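Local coordinates for Alpha/beta hydrolase (Legionella pneumophila subsp. pneumophila str. Philadelphia 1, PDB 4EZI), which is of unknown function but has the fold of the alpha/beta hydrolases and may act as a lipase on triacylglycerols, at residues 178-183 / 299-304. Residues are numbered along the deposited sequence; the frame is centred on the assembly and turned at random.
Sequences MFEMLA and FNHYDF
E180 and F304 illustrate how a glutamate can give its methylenes to a ring and its carboxylate to a polar partner. CB of E180 sits over the centre of the F304 ring, 3.7 Å from the centroid, a CH-pi contact. With CG anti to the backbone N (chi1 -179°) and the chain extended beyond it, the side chain runs out across that face: CG lies 3.8 Å from F304 CG, and the carboxylate, tilted 26° from the ring plane, carries the stack past the rim beside CD1, with OE2 3.7 Å from F304 CD1. In the alpha/beta hydrolase fold, helix 170-185 follows what is probably the nucleophile elbow, and this contact ties its later turns to the loop leading into strand 310-314. At the tip, OE1 accepts a 2.7 Å hydrogen bond from H301 ND1 through its syn lone pair; the bond is bent (144°), and the carboxylate stands almost perpendicular to the imidazole. The negative charge probably polarises this ring, whose NE2 has a weak bond to N298 O. OE2 takes a weak hydrogen bond from a water that accepts from D303 N. F179 receives the F304 edge on its face in an offset edge-to-face pair, centroids 5.7 Å apart.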
# COMPACT_ATOMS: atom_id res chain seq x y z
N MSE A 178 -6.78 -6.26 0.92
CA MSE A 178 -7.07 -6.35 2.35
C MSE A 178 -8.59 -6.26 2.58
O MSE A 178 -9.15 -7.05 3.35
CB MSE A 178 -6.36 -5.20 3.07
CG MSE A 178 -6.64 -5.15 4.55
SE MSE A 178 -5.80 -3.60 5.33
CE MSE A 178 -6.13 -4.11 7.16
N PHE A 179 -9.22 -5.28 1.97
CA PHE A 179 -10.68 -5.09 2.08
C PHE A 179 -11.44 -6.35 1.63
O PHE A 179 -12.33 -6.85 2.34
CB PHE A 179 -11.02 -3.90 1.21
CG PHE A 179 -12.47 -3.44 1.24
CD1 PHE A 179 -13.34 -3.63 2.30
CD2 PHE A 179 -12.93 -2.73 0.14
CE1 PHE A 179 -14.64 -3.11 2.26
CE2 PHE A 179 -14.20 -2.18 0.11
CZ PHE A 179 -15.05 -2.39 1.17
N GLU A 180 -11.06 -6.90 0.48
CA GLU A 180 -11.67 -8.09 -0.05
C GLU A 180 -11.55 -9.25 0.93
O GLU A 180 -12.53 -9.98 1.18
CB GLU A 180 -11.05 -8.44 -1.42
CG GLU A 180 -11.64 -9.65 -2.07
CD GLU A 180 -11.00 -9.97 -3.38
OE1 GLU A 180 -9.78 -9.74 -3.51
OE2 GLU A 180 -11.71 -10.47 -4.28
N MSE A 181 -10.35 -9.45 1.46
CA MSE A 181 -10.09 -10.56 2.36
C MSE A 181 -10.77 -10.39 3.71
O MSE A 181 -11.22 -11.38 4.29
CB MSE A 181 -8.59 -10.78 2.52
CG MSE A 181 -8.22 -12.02 3.31
SE MSE A 181 -6.31 -12.34 3.43
CE MSE A 181 -5.98 -13.02 1.62
N LEU A 182 -10.84 -9.17 4.21
CA LEU A 182 -11.61 -8.92 5.43
C LEU A 182 -13.08 -9.30 5.24
O LEU A 182 -13.67 -9.99 6.08
CB LEU A 182 -11.50 -7.46 5.87
CG LEU A 182 -10.18 -7.06 6.55
CD1 LEU A 182 -10.17 -5.55 6.76
CD2 LEU A 182 -9.98 -7.82 7.87
N ALA A 183 -13.67 -8.88 4.13
CA ALA A 183 -15.07 -9.17 3.86
C ALA A 183 -15.30 -10.68 3.74
O ALA A 183 -16.31 -11.21 4.18
CB ALA A 183 -15.54 -8.44 2.61
N PHE A 299 -3.66 -10.27 -10.01
CA PHE A 299 -3.77 -8.84 -10.16
C PHE A 299 -5.16 -8.29 -10.02
O PHE A 299 -5.31 -7.16 -9.61
CB PHE A 299 -3.18 -8.37 -11.49
CG PHE A 299 -2.42 -7.09 -11.39
CD1 PHE A 299 -1.10 -7.07 -10.95
CD2 PHE A 299 -3.01 -5.88 -11.72
CE1 PHE A 299 -0.39 -5.89 -10.88
CE2 PHE A 299 -2.30 -4.70 -11.63
CZ PHE A 299 -1.00 -4.71 -11.21
N ASN A 300 -6.18 -9.04 -10.46
CA ASN A 300 -7.53 -8.49 -10.69
C ASN A 300 -8.43 -8.66 -9.48
O ASN A 300 -8.90 -9.76 -9.20
CB ASN A 300 -8.15 -9.12 -11.94
CG ASN A 300 -7.42 -8.72 -13.22
OD1 ASN A 300 -6.63 -7.78 -13.23
ND2 ASN A 300 -7.71 -9.43 -14.32
N HIS A 301 -8.62 -7.57 -8.76
CA HIS A 301 -9.40 -7.55 -7.53
C HIS A 301 -10.32 -6.34 -7.51
O HIS A 301 -10.26 -5.50 -6.63
CB HIS A 301 -8.47 -7.57 -6.32
CG HIS A 301 -7.65 -8.82 -6.24
ND1 HIS A 301 -8.09 -9.95 -5.59
CD2 HIS A 301 -6.43 -9.12 -6.75
CE1 HIS A 301 -7.18 -10.90 -5.71
NE2 HIS A 301 -6.18 -10.43 -6.43
N TYR A 302 -11.19 -6.26 -8.50
CA TYR A 302 -12.12 -5.16 -8.58
C TYR A 302 -13.53 -5.66 -8.87
O TYR A 302 -14.36 -4.89 -9.34
CB TYR A 302 -11.66 -4.14 -9.62
CG TYR A 302 -11.33 -4.74 -10.97
CD1 TYR A 302 -12.33 -4.96 -11.89
CD2 TYR A 302 -10.02 -5.12 -11.31
CE1 TYR A 302 -12.07 -5.55 -13.13
CE2 TYR A 302 -9.75 -5.70 -12.55
CZ TYR A 302 -10.78 -5.91 -13.45
OH TYR A 302 -10.54 -6.50 -14.68
N ASP A 303 -13.79 -6.92 -8.53
CA ASP A 303 -15.09 -7.53 -8.79
C ASP A 303 -15.60 -8.32 -7.59
O ASP A 303 -15.91 -9.51 -7.68
CB ASP A 303 -14.98 -8.45 -10.02
CG ASP A 303 -16.35 -8.90 -10.54
OD1 ASP A 303 -17.35 -8.16 -10.37
OD2 ASP A 303 -16.40 -10.00 -11.14
N PHE A 304 -15.67 -7.64 -6.46
CA PHE A 304 -16.26 -8.18 -5.25
C PHE A 304 -17.18 -7.13 -4.66
O PHE A 304 -17.07 -5.95 -4.96
CB PHE A 304 -15.20 -8.61 -4.23
CG PHE A 304 -14.34 -7.48 -3.71
CD1 PHE A 304 -13.18 -7.11 -4.37
CD2 PHE A 304 -14.69 -6.80 -2.54
CE1 PHE A 304 -12.38 -6.08 -3.89
CE2 PHE A 304 -13.89 -5.77 -2.06
CZ PHE A 304 -12.73 -5.42 -2.73
O HOH W 1 -12.39 -9.33 -7.31